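Local coordinates for protein pyocin S8 (Pseudomonas aeruginosa, PDB 6W0V) that is a bacteriocin, a protein antibiotic whose C-terminal nuclease domain probably kills bacteria by cutting their DNA through an H-N-H motif, at residues Pro3-Trp17 and Pro28-Phe42. The protein carries 1 engineered substitution. Numbering follows the deposited sequence.
Sequences PGVATGNGQPVTGNW and PIPSQIADQLRGKEF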
ATOM      1  N   PRO A   3       3.887  15.341  18.025  1.00 22.83           N
ATOM      2  CA  PRO A   3       2.744  14.608  18.550  1.00 21.44           C
ATOM      3  C   PRO A   3       1.465  15.442  18.487  1.00 19.19           C
ATOM      4  O   PRO A   3       1.512  16.647  18.432  1.00 22.37           O
ATOM      5  CB  PRO A   3       3.119  14.291  20.001  1.00 22.07           C
ATOM      6  CG  PRO A   3       4.629  14.360  19.994  1.00 24.46           C
ATOM      7  CD  PRO A   3       4.952  15.485  19.028  1.00 24.33           C
ATOM      8  N   GLY A   4       0.335  14.757  18.498  1.00 18.64           N
ATOM      9  CA  GLY A   4      -0.967  15.419  18.563  1.00 18.24           C
ATOM     10  C   GLY A   4      -2.049  14.430  18.872  1.00 16.49           C
ATOM     11  O   GLY A   4      -1.753  13.258  19.080  1.00 17.42           O
ATOM     12  N   VAL A   5      -3.269  14.907  18.878  1.00 16.37           N
ATOM     13  CA  VAL A   5      -4.454  14.093  19.214  1.00 15.78           C
ATOM     14  C   VAL A   5      -5.345  14.159  17.996  1.00 14.95           C
ATOM     15  O   VAL A   5      -5.621  15.236  17.502  1.00 16.73           O
ATOM     16  CB  VAL A   5      -5.152  14.630  20.469  1.00 16.38           C
ATOM     17  CG1 VAL A   5      -6.445  13.891  20.752  1.00 17.25           C
ATOM     18  CG2 VAL A   5      -4.219  14.588  21.666  1.00 18.30           C
ATOM     19  N   ALA A   6      -5.715  13.008  17.474  1.00 15.58           N
ATOM     20  CA  ALA A   6      -6.586  12.986  16.301  1.00 15.30           C
ATOM     21  C   ALA A   6      -7.950  13.484  16.729  1.00 14.89           C
ATOM     22  O   ALA A   6      -8.400  13.213  17.844  1.00 15.32           O
ATOM     23  CB  ALA A   6      -6.666  11.614  15.713  1.00 14.14           C
ATOM     24  N   THR A   7      -8.556  14.229  15.838  1.00 15.50           N
ATOM     25  CA  THR A   7      -9.898  14.775  16.044  1.00 16.32           C
ATOM     26  C   THR A   7     -10.674  14.485  14.776  1.00 15.79           C
ATOM     27  O   THR A   7     -10.038  14.290  13.725  1.00 17.02           O
ATOM     28  CB  THR A   7      -9.785  16.264  16.361  1.00 17.26           C
ATOM     29  OG1 THR A   7      -9.183  16.882  15.225  1.00 18.12           O
ATOM     30  CG2 THR A   7      -8.963  16.532  17.602  1.00 18.06           C
ATOM     31  N   GLY A   8     -11.990  14.458  14.892  1.00 17.42           N
ATOM     32  CA  GLY A   8     -12.875  14.410  13.727  1.00 19.12           C
ATOM     33  C   GLY A   8     -13.471  13.036  13.561  1.00 18.43           C
ATOM     34  O   GLY A   8     -13.049  12.089  14.252  1.00 18.27           O
ATOM     35  N   ASN A   9     -14.448  12.950  12.678  1.00 20.80           N
ATOM     36  CA  ASN A   9     -15.373  11.800  12.635  1.00 20.77           C
ATOM     37  C   ASN A   9     -15.192  11.040  11.336  1.00 19.98           C
ATOM     38  O   ASN A   9     -15.733   9.948  11.264  1.00 22.34           O
ATOM     39  CB  ASN A   9     -16.815  12.262  12.795  1.00 23.07           C
ATOM     40  CG  ASN A   9     -17.069  12.787  14.187  1.00 26.05           C
ATOM     41  OD1 ASN A   9     -16.367  12.418  15.125  1.00 25.99           O
ATOM     42  ND2 ASN A   9     -18.069  13.637  14.322  1.00 30.84           N
ATOM     43  N   GLY A  10     -14.468  11.608  10.373  1.00 19.85           N
ATOM     44  CA  GLY A  10     -14.479  11.097   8.996  1.00 20.02           C
ATOM     45  C   GLY A  10     -15.906  11.012   8.494  1.00 21.44           C
ATOM     46  O   GLY A  10     -16.775  11.736   9.010  1.00 21.89           O
ATOM     47  N   GLN A  11     -16.155  10.137   7.532  1.00 21.73           N
ATOM     48  CA  GLN A  11     -17.466  10.048   6.853  1.00 24.28           C
ATOM     49  C   GLN A  11     -17.916   8.602   6.839  1.00 23.73           C
ATOM     50  O   GLN A  11     -17.085   7.694   6.821  1.00 23.99           O
ATOM     51  CB  GLN A  11     -17.372  10.587   5.428  1.00 25.17           C
ATOM     52  CG  GLN A  11     -16.922  12.036   5.363  1.00 27.19           C
ATOM     53  CD  GLN A  11     -17.929  12.934   6.027  1.00 29.60           C
ATOM     54  OE1 GLN A  11     -19.133  12.700   5.950  1.00 34.98           O
ATOM     55  NE2 GLN A  11     -17.433  13.959   6.698  1.00 33.53           N
ATOM     56  N   PRO A  12     -19.241   8.357   6.822  1.00 27.35           N
ATOM     57  CA  PRO A  12     -19.761   7.024   6.557  1.00 27.97           C
ATOM     58  C   PRO A  12     -19.188   6.588   5.206  1.00 29.50           C
ATOM     59  O   PRO A  12     -19.222   7.353   4.252  1.00 27.59           O
ATOM     60  CB  PRO A  12     -21.284   7.194   6.539  1.00 30.77           C
ATOM     61  CG  PRO A  12     -21.522   8.477   7.304  1.00 31.56           C
ATOM     62  CD  PRO A  12     -20.311   9.342   7.020  1.00 29.27           C
ATOM     63  N   VAL A  13     -18.595   5.403   5.185  1.00 28.11           N
ATOM     64  CA  VAL A  13     -18.067   4.786   3.944  1.00 28.27           C
ATOM     65  C   VAL A  13     -18.648   3.382   3.880  1.00 31.10           C
ATOM     66  O   VAL A  13     -18.552   2.656   4.886  1.00 35.08           O
ATOM     67  CB  VAL A  13     -16.530   4.778   3.927  1.00 28.73           C
ATOM     68  CG1 VAL A  13     -15.993   3.929   2.791  1.00 29.27           C
ATOM     69  CG2 VAL A  13     -15.964   6.188   3.865  1.00 27.91           C
ATOM     70  N   THR A  14     -19.264   3.053   2.752  1.00 32.29           N
ATOM     71  CA  THR A  14     -19.715   1.681   2.427  1.00 33.82           C
ATOM     72  C   THR A  14     -19.033   1.272   1.122  1.00 34.66           C
ATOM     73  O   THR A  14     -18.495   2.160   0.422  1.00 34.01           O
ATOM     74  CB  THR A  14     -21.246   1.607   2.399  1.00 38.75           C
ATOM     75  OG1 THR A  14     -21.709   2.396   1.304  1.00 41.24           O
ATOM     76  CG2 THR A  14     -21.869   2.089   3.691  1.00 41.01           C
ATOM     77  N   GLY A  15     -19.015  -0.027   0.849  1.00 35.34           N
ATOM     78  CA  GLY A  15     -18.440  -0.590  -0.383  1.00 35.08           C
ATOM     79  C   GLY A  15     -16.957  -0.286  -0.505  1.00 30.84           C
ATOM     80  O   GLY A  15     -16.268  -0.193   0.539  1.00 28.86           O
ATOM     81  N   ASN A  16     -16.483  -0.136  -1.742  1.00 28.36           N
ATOM     82  CA  ASN A  16     -15.037  -0.114  -2.062  1.00 26.41           C
ATOM     83  C   ASN A  16     -14.503   1.272  -1.733  1.00 24.85           C
ATOM     84  O   ASN A  16     -14.552   2.184  -2.580  1.00 26.07           O
ATOM     85  CB  ASN A  16     -14.739  -0.503  -3.503  1.00 28.62           C
ATOM     86  CG  ASN A  16     -13.272  -0.819  -3.701  1.00 28.18           C
ATOM     87  OD1 ASN A  16     -12.413  -0.281  -3.006  1.00 27.33           O
ATOM     88  ND2 ASN A  16     -12.980  -1.697  -4.642  1.00 29.02           N
ATOM     89  N   TRP A  17     -14.033   1.402  -0.507  1.00 22.74           N
ATOM     90  CA  TRP A  17     -13.679   2.708   0.079  1.00 21.61           C
ATOM     91  C   TRP A  17     -12.711   3.445  -0.848  1.00 21.03           C
ATOM     92  O   TRP A  17     -12.968   4.610  -1.172  1.00 23.78           O
ATOM     93  CB  TRP A  17     -13.098   2.469   1.463  1.00 20.88           C
ATOM     94  CG  TRP A  17     -12.413   3.665   2.020  1.00 20.38           C
ATOM     95  CD1 TRP A  17     -12.846   4.959   2.010  1.00 21.81           C
ATOM     96  CD2 TRP A  17     -11.159   3.651   2.704  1.00 18.79           C
ATOM     97  NE1 TRP A  17     -11.929   5.756   2.634  1.00 20.46           N
ATOM     98  CE2 TRP A  17     -10.888   4.983   3.072  1.00 19.16           C
ATOM     99  CE3 TRP A  17     -10.244   2.644   3.026  1.00 20.18           C
ATOM    100  CZ2 TRP A  17      -9.736   5.329   3.766  1.00 19.76           C
ATOM    101  CZ3 TRP A  17      -9.100   2.994   3.704  1.00 19.47           C
ATOM    102  CH2 TRP A  17      -8.859   4.318   4.074  1.00 19.66           C
ATOM    103  N   PRO A  28     -12.887  10.374   1.862  1.00 21.53           N
ATOM    104  CA  PRO A  28     -12.766  10.728   3.262  1.00 21.04           C
ATOM    105  C   PRO A  28     -12.331   9.495   4.053  1.00 18.80           C
ATOM    106  O   PRO A  28     -12.313   8.377   3.542  1.00 20.79           O
ATOM    107  CB  PRO A  28     -14.179  11.177   3.631  1.00 23.19           C
ATOM    108  CG  PRO A  28     -15.060  10.346   2.721  1.00 25.27           C
ATOM    109  CD  PRO A  28     -14.287  10.252   1.422  1.00 24.32           C
ATOM    110  N   ILE A  29     -11.949   9.728   5.288  1.00 18.53           N
ATOM    111  CA  ILE A  29     -11.590   8.648   6.235  1.00 18.40           C
ATOM    112  C   ILE A  29     -12.893   8.031   6.696  1.00 17.84           C
ATOM    113  O   ILE A  29     -13.807   8.736   7.096  1.00 18.15           O
ATOM    114  CB  ILE A  29     -10.776   9.213   7.405  1.00 17.63           C
ATOM    115  CG1 ILE A  29      -9.565  10.005   6.904  1.00 18.12           C
ATOM    116  CG2 ILE A  29     -10.393   8.111   8.376  1.00 19.50           C
ATOM    117  CD1 ILE A  29      -8.915   9.436   5.647  1.00 17.62           C
ATOM    118  N   PRO A  30     -13.038   6.700   6.614  1.00 17.97           N
ATOM    119  CA  PRO A  30     -14.255   6.052   7.074  1.00 18.83           C
ATOM    120  C   PRO A  30     -14.465   6.377   8.553  1.00 18.86           C
ATOM    121  O   PRO A  30     -13.512   6.353   9.320  1.00 18.54           O
ATOM    122  CB  PRO A  30     -13.990   4.564   6.858  1.00 19.01           C
ATOM    123  CG  PRO A  30     -12.917   4.542   5.795  1.00 18.53           C
ATOM    124  CD  PRO A  30     -12.055   5.751   6.078  1.00 17.69           C
ATOM    125  N   SER A  31     -15.705   6.664   8.911  1.00 19.84           N
ATOM    126  CA  SER A  31     -16.076   7.013  10.299  1.00 21.16           C
ATOM    127  C   SER A  31     -15.587   5.930  11.266  1.00 21.18           C
ATOM    128  O   SER A  31     -15.112   6.293  12.346  1.00 21.62           O
ATOM    129  CB  SER A  31     -17.544   7.261  10.408  1.00 24.50           C
ATOM    130  OG  SER A  31     -18.284   6.153   9.947  1.00 28.48           O
ATOM    131  N   GLN A  32     -15.654   4.649  10.889  1.00 21.31           N
ATOM    132  CA  GLN A  32     -15.256   3.548  11.806  1.00 22.66           C
ATOM    133  C   GLN A  32     -13.737   3.589  12.006  1.00 20.59           C
ATOM    134  O   GLN A  32     -13.266   3.094  13.038  1.00 23.56           O
ATOM    135  CB  GLN A  32     -15.710   2.185  11.291  1.00 24.54           C
ATOM    136  CG  GLN A  32     -15.005   1.735  10.025  1.00 26.70           C
ATOM    137  CD  GLN A  32     -15.744   2.122   8.772  1.00 25.97           C
ATOM    138  OE1 GLN A  32     -16.288   3.217   8.658  1.00 26.22           O
ATOM    139  NE2 GLN A  32     -15.767   1.212   7.812  1.00 28.90           N
ATOM    140  N   ILE A  33     -13.001   4.136  11.042  1.00 19.58           N
ATOM    141  CA  ILE A  33     -11.529   4.323  11.157  1.00 18.26           C
ATOM    142  C   ILE A  33     -11.289   5.553  12.030  1.00 18.14           C
ATOM    143  O   ILE A  33     -10.486   5.462  12.959  1.00 18.84           O
ATOM    144  CB  ILE A  33     -10.876   4.430   9.769  1.00 18.25           C
ATOM    145  CG1 ILE A  33     -11.090   3.139   8.976  1.00 19.14           C
ATOM    146  CG2 ILE A  33      -9.400   4.769   9.881  1.00 20.32           C
ATOM    147  CD1 ILE A  33     -10.665   1.904   9.728  1.00 21.02           C
ATOM    148  N   ALA A  34     -11.999   6.646  11.760  1.00 17.61           N
ATOM    149  CA  ALA A  34     -11.970   7.832  12.640  1.00 17.89           C
ATOM    150  C   ALA A  34     -12.194   7.348  14.073  1.00 18.22           C
ATOM    151  O   ALA A  34     -11.458   7.770  14.967  1.00 17.54           O
ATOM    152  CB  ALA A  34     -12.997   8.846  12.218  1.00 19.77           C
ATOM    153  N   ASP A  35     -13.132   6.423  14.268  1.00 18.35           N
ATOM    154  CA  ASP A  35     -13.476   5.895  15.612  1.00 20.19           C
ATOM    155  C   ASP A  35     -12.240   5.322  16.303  1.00 18.38           C
ATOM    156  O   ASP A  35     -12.192   5.367  17.531  1.00 21.37           O
ATOM    157  CB  ASP A  35     -14.571   4.838  15.532  1.00 22.23           C
ATOM    158  CG  ASP A  35     -15.926   5.404  15.156  1.00 24.54           C
ATOM    159  OD1 ASP A  35     -16.115   6.625  15.296  1.00 24.09           O
ATOM    160  OD2 ASP A  35     -16.776   4.623  14.728  1.00 26.71           O
ATOM    161  N   GLN A  36     -11.295   4.778  15.543  1.00 18.25           N
ATOM    162  CA  GLN A  36     -10.111   4.078  16.097  1.00 19.43           C
ATOM    163  C   GLN A  36      -8.968   5.057  16.329  1.00 17.97           C
ATOM    164  O   GLN A  36      -7.951   4.646  16.890  1.00 19.44           O
ATOM    165  CB  GLN A  36      -9.645   2.984  15.136  1.00 20.17           C
ATOM    166  CG  GLN A  36     -10.701   1.923  14.877  1.00 23.90           C
ATOM    167  CD  GLN A  36     -11.254   1.393  16.175  1.00 24.98           C
ATOM    168  OE1 GLN A  36     -10.526   1.209  17.149  1.00 29.02           O
ATOM    169  NE2 GLN A  36     -12.557   1.169  16.211  1.00 29.00           N
ATOM    170  N   LEU A  37      -9.123   6.308  15.901  1.00 15.29           N
ATOM    171  CA  LEU A  37      -8.000   7.271  15.936  1.00 15.84           C
ATOM    172  C   LEU A  37      -8.395   8.462  16.782  1.00 15.83           C
ATOM    173  O   LEU A  37      -7.551   8.926  17.546  1.00 15.79           O
ATOM    174  CB  LEU A  37      -7.674   7.705  14.512  1.00 15.53           C
ATOM    175  CG  LEU A  37      -7.297   6.561  13.582  1.00 16.27           C
ATOM    176  CD1 LEU A  37      -7.273   7.050  12.149  1.00 17.94           C
ATOM    177  CD2 LEU A  37      -5.962   5.958  13.985  1.00 17.01           C
ATOM    178  N   ARG A  38      -9.632   8.908  16.618  1.00 15.24           N
ATOM    179  CA  ARG A  38     -10.124  10.135  17.262  1.00 15.56           C
ATOM    180  C   ARG A  38      -9.834  10.066  18.757  1.00 15.72           C
ATOM    181  O   ARG A  38     -10.166   9.069  19.408  1.00 16.16           O
ATOM    182  CB  ARG A  38     -11.617  10.297  17.007  1.00 16.08           C
ATOM    183  CG  ARG A  38     -12.188  11.507  17.722  1.00 16.59           C
ATOM    184  CD  ARG A  38     -13.655  11.662  17.457  1.00 18.99           C
ATOM    185  NE  ARG A  38     -14.364  10.425  17.736  1.00 19.23           N
ATOM    186  CZ  ARG A  38     -14.761   9.544  16.827  1.00 19.82           C
ATOM    187  NH1 ARG A  38     -14.490   9.727  15.544  1.00 19.47           N
ATOM    188  NH2 ARG A  38     -15.409   8.463  17.223  1.00 22.75           N
ATOM    189  N   GLY A  39      -9.243  11.136  19.280  1.00 14.67           N
ATOM    190  CA  GLY A  39      -9.019  11.285  20.724  1.00 16.82           C
ATOM    191  C   GLY A  39      -7.763  10.580  21.188  1.00 16.16           C
ATOM    192  O   GLY A  39      -7.379  10.733  22.375  1.00 17.09           O
ATOM    193  N   LYS A  40      -7.115   9.826  20.315  1.00 15.77           N
ATOM    194  CA  LYS A  40      -5.866   9.161  20.705  1.00 16.13           C
ATOM    195  C   LYS A  40      -4.705  10.097  20.425  1.00 14.86           C
ATOM    196  O   LYS A  40      -4.821  10.961  19.525  1.00 14.62           O
ATOM    197  CB  LYS A  40      -5.710   7.841  19.959  1.00 16.32           C
ATOM    198  CG  LYS A  40      -6.811   6.848  20.264  1.00 18.42           C
ATOM    199  CD  LYS A  40      -6.560   5.526  19.615  1.00 19.92           C
ATOM    200  CE  LYS A  40      -7.560   4.478  20.041  1.00 22.59           C
ATOM    201  NZ  LYS A  40      -7.442   3.267  19.202  1.00 25.37           N
ATOM    202  N   GLU A  41      -3.632   9.896  21.172  1.00 16.06           N
ATOM    203  CA  GLU A  41      -2.364  10.611  20.953  1.00 17.16           C
ATOM    204  C   GLU A  41      -1.645   9.890  19.817  1.00 15.16           C
ATOM    205  O   GLU A  41      -1.672   8.649  19.766  1.00 16.57           O
ATOM    206  CB  GLU A  41      -1.482  10.628  22.197  1.00 20.40           C
ATOM    207  CG  GLU A  41      -0.184  11.380  21.974  1.00 24.92           C
ATOM    208  CD  GLU A  41       0.885  11.159  23.026  1.00 29.45           C
ATOM    209  OE1 GLU A  41       1.438  12.162  23.507  1.00 35.48           O
ATOM    210  OE2 GLU A  41       1.178   9.989  23.343  1.00 29.75           O
ATOM    211  N   PHE A  42      -1.051  10.669  18.936  1.00 14.27           N
ATOM    212  CA  PHE A  42      -0.117  10.205  17.899  1.00 14.33           C
ATOM    213  C   PHE A  42       1.209  10.882  18.125  1.00 14.63           C
ATOM    214  O   PHE A  42       1.219  12.060  18.453  1.00 16.09           O
ATOM    215  CB  PHE A  42      -0.712  10.461  16.528  1.00 14.96           C
ATOM    216  CG  PHE A  42      -1.973   9.667  16.423  1.00 14.62           C
ATOM    217  CD1 PHE A  42      -1.921   8.327  16.093  1.00 14.49           C
ATOM    218  CD2 PHE A  42      -3.179  10.217  16.808  1.00 15.25           C
ATOM    219  CE1 PHE A  42      -3.081   7.585  16.059  1.00 15.66           C
ATOM    220  CE2 PHE A  42      -4.339   9.471  16.763  1.00 14.56           C
ATOM    221  CZ  PHE A  42      -4.283   8.153  16.391  1.00 14.65           C
TER
HETATM  222  O   HOH W   1     -16.301   8.748  13.508  1.00 21.73           O
HETATM  223  O   HOH W   2     -18.484   4.018   7.491  1.00 36.83           O
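W17 lies with one face of its indole against the P30 ring. P30 CG stands 3.5 Å from the centroid of the five-membered ring, 13° off its normal, a CH-pi contact, while P30 CD packs on W17 CZ2. The two side chains meet at about a right angle, and the indole edge is used as well: W17 NE1 donates to P28 O at 2.8 Å, nearly in the ring plane, which fixes how the ring is turned. V13 covers another part of P30, its CG2 reaching P30 CA. Q11 lays CB and CG across the P28 ring, and its backbone N bonds to I29 O and its O accepts from S31 N, just after the N-cap residue P30.

Further along, the extended chain runs past helix 31-37. A34 CB sits 3.1 Å from N9 O, and G10, with positive phi, brings its CA to 3.1 Å from I29 O in a CA-H...O contact. R38 reaches back with CG anti to N (chi1 177°) and a bend at chi3; NH1 bonds G8 O in the guanidinium plane at 3.1 Å, while NH2 makes a salt bridge to D35 OD1 at 2.8 Å. With both edge partners in its plane, the guanidinium is fixed in rotation, and N9 OD1 lies over one of its faces, the amide turned 81° from it.

At the far end A6 CB meets F42 CE2 at 3.3 Å, and paired backbone bonds between G4 and F42 form a short antiparallel sheet of strands 4-5 and 41-42. In this colicin-type DNase domain, the contact lies over the loop carrying I111, which touches A6, I29 and A34. W17 extends to F52 and V56 of helix 45-57, L62 of helix 60-63 and V116 of strand 114-117, and F42 meets F48 edge-to-face.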